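Long-range contacts in lipase (Streptomyces rimosus, PDB 5MAL), which hydrolyses triacylglycerols and other carboxylic esters, preferring medium-length acyl chains, and also cleaves long-chain fatty acyl-CoA: residues A[2-10]-A[60-68]; A[32-42]-A[222-231]. One frame throughout, in Å; residues are numbered along the deposited sequence.

Contact 1: A[2-10]-A[60-68]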
loop_
_atom_site.group_PDB
_atom_site.type_symbol
_atom_site.label_atom_id
_atom_site.label_comp_id
_atom_site.label_asym_id
_atom_site.label_seq_id
_atom_site.Cartn_x
_atom_site.Cartn_y
_atom_site.Cartn_z
ATOM N N THR A 2 7.013 20.665 -5.090
ATOM C CA THR A 2 5.829 21.279 -5.701
ATOM C C THR A 2 4.618 20.382 -5.666
ATOM O O THR A 2 4.227 19.953 -4.587
ATOM C CB THR A 2 6.048 21.752 -7.147
ATOM O OG1 THR A 2 7.049 20.944 -7.786
ATOM C CG2 THR A 2 6.404 23.236 -7.160
ATOM N N ASP A 3 3.978 20.176 -6.817
ATOM C CA ASP A 3 2.641 19.592 -6.816
ATOM C C ASP A 3 2.742 18.093 -6.726
ATOM O O ASP A 3 3.095 17.423 -7.682
ATOM C CB ASP A 3 1.849 19.998 -8.053
ATOM C CG ASP A 3 1.501 21.461 -8.051
ATOM O OD1 ASP A 3 0.527 21.830 -7.367
ATOM O OD2 ASP A 3 2.209 22.238 -8.714
ATOM N N TYR A 4 2.418 17.603 -5.544
ATOM C CA TYR A 4 2.507 16.198 -5.204
ATOM C C TYR A 4 1.097 15.682 -4.983
ATOM O O TYR A 4 0.377 16.187 -4.122
ATOM C CB TYR A 4 3.375 16.039 -3.950
ATOM C CG TYR A 4 3.403 14.662 -3.321
ATOM C CD1 TYR A 4 3.285 13.505 -4.089
ATOM C CD2 TYR A 4 3.559 14.520 -1.935
ATOM C CE1 TYR A 4 3.342 12.234 -3.492
ATOM C CE2 TYR A 4 3.588 13.264 -1.342
ATOM C CZ TYR A 4 3.486 12.133 -2.123
ATOM O OH TYR A 4 3.524 10.889 -1.542
ATOM N N VAL A 5 0.681 14.708 -5.781
ATOM C CA VAL A 5 -0.574 14.028 -5.480
ATOM C C VAL A 5 -0.286 12.642 -4.944
ATOM O O VAL A 5 0.400 11.846 -5.590
ATOM C CB VAL A 5 -1.482 13.895 -6.688
ATOM C CG1 VAL A 5 -2.775 13.186 -6.280
ATOM C CG2 VAL A 5 -1.781 15.285 -7.292
ATOM N N ALA A 6 -0.821 12.353 -3.766
ATOM C CA ALA A 6 -0.635 11.042 -3.165
ATOM C C ALA A 6 -1.946 10.274 -3.193
ATOM O O ALA A 6 -2.893 10.598 -2.485
ATOM C CB ALA A 6 -0.120 11.176 -1.756
ATOM N N LEU A 7 -1.966 9.249 -4.033
ATOM C CA LEU A 7 -3.129 8.404 -4.263
ATOM C C LEU A 7 -3.014 7.099 -3.529
ATOM O O LEU A 7 -1.937 6.718 -3.080
ATOM C CB LEU A 7 -3.262 8.065 -5.748
ATOM C CG LEU A 7 -3.158 9.210 -6.734
ATOM C CD1 LEU A 7 -2.970 8.578 -8.085
ATOM C CD2 LEU A 7 -4.436 10.029 -6.651
ATOM N N GLY A 8 -4.120 6.376 -3.473
ATOM C CA GLY A 8 -4.041 4.991 -3.085
ATOM C C GLY A 8 -4.941 4.585 -1.953
ATOM O O GLY A 8 -5.953 5.246 -1.678
ATOM N N ASP A 9 -4.561 3.482 -1.306
ATOM C CA ASP A 9 -5.383 2.878 -0.273
ATOM C C ASP A 9 -4.799 3.176 1.087
ATOM O O ASP A 9 -4.135 4.182 1.262
ATOM C CB ASP A 9 -5.520 1.377 -0.485
ATOM C CG ASP A 9 -4.186 0.675 -0.636
ATOM O OD1 ASP A 9 -3.154 1.191 -0.146
ATOM O OD2 ASP A 9 -4.180 -0.415 -1.236
ATOM N N SER A 10 -5.039 2.286 2.039
ATOM C CA SER A 10 -4.736 2.567 3.425
ATOM C C SER A 10 -3.239 2.528 3.689
ATOM O O SER A 10 -2.769 3.074 4.685
ATOM C CB SER A 10 -5.455 1.566 4.313
ATOM O OG SER A 10 -5.261 0.268 3.787
ATOM N N VAL A 60 -10.075 4.938 -6.781
ATOM C CA VAL A 60 -9.063 5.890 -7.196
ATOM C C VAL A 60 -9.609 6.669 -8.395
ATOM O O VAL A 60 -9.521 7.900 -8.445
ATOM C CB VAL A 60 -7.723 5.208 -7.551
ATOM C CG1 VAL A 60 -6.754 6.228 -8.090
ATOM C CG2 VAL A 60 -7.124 4.524 -6.311
ATOM N N LEU A 61 -10.219 5.947 -9.326
ATOM C CA LEU A 61 -10.804 6.566 -10.521
ATOM C C LEU A 61 -11.959 7.509 -10.179
ATOM O O LEU A 61 -12.072 8.600 -10.738
ATOM C CB LEU A 61 -11.283 5.480 -11.481
ATOM C CG LEU A 61 -10.179 4.589 -12.059
ATOM C CD1 LEU A 61 -10.761 3.448 -12.870
ATOM C CD2 LEU A 61 -9.250 5.413 -12.905
ATOM N N ALA A 62 -12.803 7.099 -9.239
ATOM C CA ALA A 62 -14.012 7.860 -8.925
ATOM C C ALA A 62 -13.804 9.036 -7.975
ATOM O O ALA A 62 -14.553 10.004 -8.023
ATOM C CB ALA A 62 -15.074 6.922 -8.343
ATOM N N LYS A 63 -12.806 8.955 -7.100
ATOM C CA LYS A 63 -12.736 9.891 -5.990
ATOM C C LYS A 63 -11.380 10.567 -5.824
ATOM O O LYS A 63 -11.293 11.582 -5.133
ATOM C CB LYS A 63 -13.092 9.187 -4.667
ATOM C CG LYS A 63 -14.575 8.811 -4.495
ATOM C CD LYS A 63 -14.867 8.307 -3.077
ATOM C CE LYS A 63 -14.029 7.077 -2.738
ATOM N NZ LYS A 63 -14.824 5.922 -2.214
ATOM N N GLN A 64 -10.328 10.003 -6.421
ATOM C CA GLN A 64 -8.960 10.399 -6.039
ATOM C C GLN A 64 -8.134 11.150 -7.080
ATOM O O GLN A 64 -7.144 11.798 -6.734
ATOM C CB GLN A 64 -8.159 9.165 -5.629
ATOM C CG GLN A 64 -8.767 8.370 -4.480
ATOM C CD GLN A 64 -7.776 7.368 -3.935
ATOM O OE1 GLN A 64 -6.604 7.389 -4.318
ATOM N NE2 GLN A 64 -8.229 6.496 -3.036
ATOM N N LEU A 65 -8.500 11.049 -8.350
ATOM C CA LEU A 65 -7.642 11.632 -9.379
ATOM C C LEU A 65 -7.917 13.113 -9.623
ATOM O O LEU A 65 -7.230 13.747 -10.424
ATOM C CB LEU A 65 -7.785 10.858 -10.684
ATOM C CG LEU A 65 -7.319 9.403 -10.638
ATOM C CD1 LEU A 65 -7.678 8.708 -11.927
ATOM C CD2 LEU A 65 -5.816 9.309 -10.378
ATOM N N THR A 66 -8.899 13.670 -8.922
ATOM C CA THR A 66 -9.307 15.057 -9.149
ATOM C C THR A 66 -8.148 16.080 -9.216
ATOM O O THR A 66 -8.108 16.895 -10.143
ATOM C CB THR A 66 -10.330 15.498 -8.085
ATOM O OG1 THR A 66 -11.489 14.660 -8.184
ATOM C CG2 THR A 66 -10.736 16.945 -8.280
ATOM N N PRO A 67 -7.185 16.024 -8.273
ATOM C CA PRO A 67 -6.101 17.014 -8.343
ATOM C C PRO A 67 -4.931 16.623 -9.244
ATOM O O PRO A 67 -3.910 17.323 -9.266
ATOM C CB PRO A 67 -5.637 17.107 -6.885
ATOM C CG PRO A 67 -5.856 15.732 -6.356
ATOM C CD PRO A 67 -7.087 15.191 -7.057
ATOM N N VAL A 68 -5.060 15.514 -9.961
ATOM C CA VAL A 68 -4.005 15.079 -10.863
ATOM C C VAL A 68 -4.199 15.780 -12.196
ATOM O O VAL A 68 -5.212 15.589 -12.850
ATOM C CB VAL A 68 -4.022 13.560 -11.071
ATOM C CG1 VAL A 68 -2.962 13.149 -12.068
ATOM C CG2 VAL A 68 -3.820 12.860 -9.732
#

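Contact 2: A[32-42]-A[222-231]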
loop_
_atom_site.group_PDB
_atom_site.type_symbol
_atom_site.label_atom_id
_atom_site.label_comp_id
_atom_site.label_asym_id
_atom_site.label_seq_id
_atom_site.Cartn_x
_atom_site.Cartn_y
_atom_site.Cartn_z
ATOM N N LYS A 32 1.433 10.948 9.727
ATOM C CA LYS A 32 2.645 10.147 9.823
ATOM C C LYS A 32 2.720 9.116 8.701
ATOM O O LYS A 32 3.587 8.245 8.706
ATOM C CB LYS A 32 2.725 9.453 11.178
ATOM C CG LYS A 32 2.814 10.436 12.332
ATOM C CD LYS A 32 3.085 9.742 13.651
ATOM C CE LYS A 32 2.972 10.727 14.805
ATOM N NZ LYS A 32 4.059 11.736 14.783
ATOM N N SER A 33 1.811 9.225 7.741
ATOM C CA SER A 33 1.873 8.417 6.521
ATOM C C SER A 33 3.060 8.830 5.664
ATOM O O SER A 33 3.534 9.968 5.768
ATOM C CB SER A 33 0.595 8.593 5.711
ATOM O OG SER A 33 0.529 9.926 5.233
ATOM N N TYR A 34 3.539 7.954 4.781
ATOM C CA TYR A 34 4.732 8.372 4.043
ATOM C C TYR A 34 4.442 9.600 3.152
ATOM O O TYR A 34 5.300 10.455 3.029
ATOM C CB TYR A 34 5.339 7.216 3.225
ATOM C CG TYR A 34 4.528 6.781 2.042
ATOM C CD1 TYR A 34 4.675 7.413 0.805
ATOM C CD2 TYR A 34 3.642 5.717 2.142
ATOM C CE1 TYR A 34 3.929 7.021 -0.277
ATOM C CE2 TYR A 34 2.896 5.308 1.060
ATOM C CZ TYR A 34 3.045 5.972 -0.147
ATOM O OH TYR A 34 2.318 5.599 -1.240
ATOM N N PRO A 35 3.223 9.726 2.565
ATOM C CA PRO A 35 3.080 10.956 1.783
ATOM C C PRO A 35 3.095 12.214 2.630
ATOM O O PRO A 35 3.696 13.199 2.225
ATOM C CB PRO A 35 1.706 10.788 1.116
ATOM C CG PRO A 35 1.525 9.316 1.026
ATOM C CD PRO A 35 2.061 8.839 2.349
ATOM N N ALA A 36 2.448 12.182 3.785
ATOM C CA ALA A 36 2.433 13.355 4.647
ATOM C C ALA A 36 3.844 13.662 5.155
ATOM O O ALA A 36 4.251 14.821 5.227
ATOM C CB ALA A 36 1.484 13.150 5.801
ATOM N N LEU A 37 4.597 12.624 5.504
ATOM C CA LEU A 37 5.981 12.820 5.921
ATOM C C LEU A 37 6.833 13.403 4.797
ATOM O O LEU A 37 7.699 14.260 5.024
ATOM C CB LEU A 37 6.591 11.506 6.396
ATOM C CG LEU A 37 6.009 10.917 7.682
ATOM C CD1 LEU A 37 6.670 9.577 7.956
ATOM C CD2 LEU A 37 6.208 11.862 8.856
ATOM N N TRP A 38 6.608 12.916 3.585
ATOM C CA TRP A 38 7.330 13.440 2.447
ATOM C C TRP A 38 7.002 14.918 2.263
ATOM O O TRP A 38 7.894 15.742 2.125
ATOM C CB TRP A 38 6.991 12.657 1.180
ATOM C CG TRP A 38 7.952 12.900 0.070
ATOM C CD1 TRP A 38 9.057 12.151 -0.248
ATOM C CD2 TRP A 38 7.896 13.953 -0.888
ATOM N NE1 TRP A 38 9.687 12.683 -1.344
ATOM C CE2 TRP A 38 8.998 13.794 -1.752
ATOM C CE3 TRP A 38 7.026 15.028 -1.094
ATOM C CZ2 TRP A 38 9.244 14.659 -2.814
ATOM C CZ3 TRP A 38 7.284 15.896 -2.154
ATOM C CH2 TRP A 38 8.382 15.702 -2.994
ATOM N N ALA A 39 5.720 15.260 2.278
ATOM C CA ALA A 39 5.340 16.637 2.013
ATOM C C ALA A 39 5.915 17.542 3.109
ATOM O O ALA A 39 6.437 18.625 2.826
ATOM C CB ALA A 39 3.812 16.781 1.926
ATOM N N ALA A 40 5.875 17.060 4.348
ATOM C CA ALA A 40 6.319 17.857 5.488
ATOM C C ALA A 40 7.832 18.063 5.510
ATOM O O ALA A 40 8.332 18.919 6.243
ATOM C CB ALA A 40 5.864 17.214 6.781
ATOM N N SER A 41 8.556 17.288 4.712
ATOM C CA SER A 41 10.016 17.350 4.711
ATOM C C SER A 41 10.571 17.824 3.376
ATOM O O SER A 41 11.780 17.807 3.158
ATOM C CB SER A 41 10.613 15.986 5.071
ATOM O OG SER A 41 10.218 14.984 4.147
ATOM N N HIS A 42 9.683 18.243 2.482
ATOM C CA HIS A 42 10.106 18.847 1.228
ATOM C C HIS A 42 9.444 20.204 1.092
ATOM O O HIS A 42 8.243 20.307 0.853
ATOM C CB HIS A 42 9.774 17.951 0.042
ATOM C CG HIS A 42 10.628 16.726 -0.029
ATOM N ND1 HIS A 42 10.356 15.591 0.702
ATOM C CD2 HIS A 42 11.762 16.470 -0.717
ATOM C CE1 HIS A 42 11.277 14.678 0.451
ATOM N NE2 HIS A 42 12.133 15.181 -0.419
ATOM N N GLN A 222 5.785 3.483 8.506
ATOM C CA GLN A 222 5.581 4.526 7.520
ATOM C C GLN A 222 6.838 5.365 7.362
ATOM O O GLN A 222 7.237 5.691 6.248
ATOM C CB GLN A 222 4.396 5.404 7.902
ATOM C CG GLN A 222 3.045 4.752 7.662
ATOM C CD GLN A 222 2.734 4.617 6.173
ATOM O OE1 GLN A 222 3.338 5.296 5.335
ATOM N NE2 GLN A 222 1.790 3.740 5.845
ATOM N N SER A 223 7.465 5.703 8.483
ATOM C CA SER A 223 8.567 6.654 8.477
ATOM C C SER A 223 9.872 6.031 8.002
ATOM O O SER A 223 10.699 6.709 7.394
ATOM C CB SER A 223 8.751 7.264 9.873
ATOM O OG SER A 223 9.169 6.297 10.812
ATOM N N LYS A 224 10.055 4.735 8.243
ATOM C CA LYS A 224 11.302 4.096 7.830
ATOM C C LYS A 224 11.143 2.931 6.887
ATOM O O LYS A 224 12.131 2.420 6.363
ATOM C CB LYS A 224 12.074 3.636 9.038
ATOM C CG LYS A 224 12.802 4.767 9.672
ATOM C CD LYS A 224 12.752 4.557 11.129
ATOM C CE LYS A 224 13.528 3.323 11.533
ATOM N NZ LYS A 224 13.735 3.239 13.007
ATOM N N GLY A 225 9.906 2.494 6.690
ATOM C CA GLY A 225 9.639 1.467 5.707
ATOM C C GLY A 225 9.226 2.146 4.416
ATOM O O GLY A 225 9.955 2.107 3.428
ATOM N N TYR A 226 8.069 2.802 4.420
ATOM C CA TYR A 226 7.576 3.418 3.191
ATOM C C TYR A 226 8.285 4.687 2.767
ATOM O O TYR A 226 8.681 4.808 1.615
ATOM C CB TYR A 226 6.080 3.713 3.299
ATOM C CG TYR A 226 5.285 2.555 2.815
ATOM C CD1 TYR A 226 4.939 1.522 3.679
ATOM C CD2 TYR A 226 4.901 2.461 1.474
ATOM C CE1 TYR A 226 4.215 0.432 3.224
ATOM C CE2 TYR A 226 4.198 1.382 1.012
ATOM C CZ TYR A 226 3.854 0.372 1.892
ATOM O OH TYR A 226 3.145 -0.696 1.430
ATOM N N LEU A 227 8.429 5.636 3.683
ATOM C CA LEU A 227 8.956 6.946 3.302
ATOM C C LEU A 227 10.347 6.860 2.666
ATOM O O LEU A 227 10.589 7.520 1.664
ATOM C CB LEU A 227 8.974 7.883 4.511
ATOM C CG LEU A 227 9.703 9.205 4.261
ATOM C CD1 LEU A 227 9.001 10.032 3.199
ATOM C CD2 LEU A 227 9.845 9.989 5.567
ATOM N N PRO A 228 11.257 6.032 3.220
ATOM C CA PRO A 228 12.570 6.002 2.571
ATOM C C PRO A 228 12.494 5.489 1.137
ATOM O O PRO A 228 13.279 5.892 0.275
ATOM C CB PRO A 228 13.376 5.061 3.470
ATOM C CG PRO A 228 12.750 5.236 4.828
ATOM C CD PRO A 228 11.274 5.311 4.508
ATOM N N VAL A 229 11.521 4.631 0.861
ATOM C CA VAL A 229 11.349 4.136 -0.496
ATOM C C VAL A 229 10.833 5.238 -1.431
ATOM O O VAL A 229 11.283 5.343 -2.564
ATOM C CB VAL A 229 10.426 2.926 -0.511
ATOM C CG1 VAL A 229 10.214 2.437 -1.915
ATOM C CG2 VAL A 229 11.062 1.828 0.323
ATOM N N LEU A 230 9.910 6.069 -0.959
ATOM C CA LEU A 230 9.506 7.206 -1.764
ATOM C C LEU A 230 10.697 8.134 -1.969
ATOM O O LEU A 230 10.940 8.579 -3.082
ATOM C CB LEU A 230 8.338 7.957 -1.135
ATOM C CG LEU A 230 7.914 9.192 -1.930
ATOM C CD1 LEU A 230 7.480 8.798 -3.349
ATOM C CD2 LEU A 230 6.779 9.864 -1.186
ATOM N N ASN A 231 11.441 8.420 -0.903
ATOM C CA ASN A 231 12.591 9.305 -1.030
ATOM C C ASN A 231 13.642 8.777 -1.994
ATOM O O ASN A 231 14.316 9.557 -2.657
ATOM C CB ASN A 231 13.225 9.563 0.336
ATOM C CG ASN A 231 12.609 10.743 1.040
ATOM O OD1 ASN A 231 12.106 11.670 0.394
ATOM N ND2 ASN A 231 12.648 10.734 2.362
HETATM O O HOH W 1 12.157 13.181 3.901
HETATM O O HOH W 2 13.675 12.902 -1.672
#

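Contact 1: A[2-10]-A[60-68]
The carboxamide of Q64 grips both polar atoms of G8. G8 N donates to Q64 OE1 at 2.8 Å, almost straight at 172°, in the carbonyl plane and on a lone pair. Q64 NE2 donates a hydrogen bond in return to G8 O over 2.9 Å, in the plane of its own amide. The two bonds fix the rotation of the amide and satisfy buried backbone just before D9 and the nucleophile S10. The Q64 chain, extended beyond CG (chi2 -167°), carries the amide out to the strand. A leucine here would probably leave G8 N and G8 O without these partners.

The rest is mostly apolar, with two methyls set against backbone carbonyls. L7 splits its branches: CD1 meets L65 CD2 at 3.7 Å, and CD2 lies against Q64 O at 3.2 Å. V5 CG1 touches V68 CG2 at 3.6 Å and P67 CG at 4.0 Å, while V5 CG2 rests on the P67 carbonyl.

Strand 3-8 belongs to the parallel sheet of this SGNH hydrolase, between strands 46-49 and 74-78. Helix 57-64 packs on one face of it. Helix 98-130 flanks the same contact, with I127 against L7 and R130 against V68.

Contact 2: A[32-42]-A[222-231]
Y34 is the knob of this helix pair. It sits in a hole made by Q222, Y226, L227 and L230. Its CG lies between the backbone N and the carbonyl carbon (chi1 70°), which turns the ring in among them. L230 CD2 comes to the ring edge at CD1, 3.8 Å away. Y226 CB approaches Y34 CD2 at 3.4 Å. The two tyrosine rings are nearly parallel, 13° apart, but slid so far that they barely overlap. Q222 OE1 accepts from Y34 N at 2.7 Å, with the donor above the carbonyl plane and a bent angle of 135°. Further along, L230 CD2 presses on W38 CD1 at 3.4 Å, and L227 CD2 on L37 CB at 3.7 Å.

The solvent side is looser and wetter. N231 OD1 comes to H42 CE1 at the edge of the ring, 3.1 Å away, and two waters add further links to S41 and H42. One water donates to S41 OG and accepts from N231 ND2. A second joins H42 NE2 and N231 OD1. H42 ND1 donates to W38 O, and its ring lies over that of W38.

Polar ends in the packed part find partners beyond the two helices: Y34 OH bonds S12, W38 NE1 bonds T234 O and Q222 NE2 bonds Y11 O. The core is thus mainly apolar, with one direct hydrogen bond between the helices. Through Y11 and S12, the chemistry ties their packing to the chain just after the nucleophile S10.

The centres of contacts 1 and 2 lie about 16 Å apart. Along the chain the segments alternate: 2-10, 32-42, 60-68, then 222-231 near the C-terminus. Strand 3-8 is what joins them. V5 and L7 serve contact 1, while Y4 and A6 pack on contact 2, so the strand is covered on both faces. The Y4 ring meets W38 edge-to-face, Y4 OH touches L230 CD2 at 3.4 Å, and A6 CB touches P35 CB. This is the three-layer alpha/beta/alpha build of SGNH hydrolases. S10 follows this strand, and its hydrogen-bond partner is H216. Contact 1 thus packs the strand that leads to the nucleophile, and contact 2 the helix that follows H216, the probable catalytic histidine.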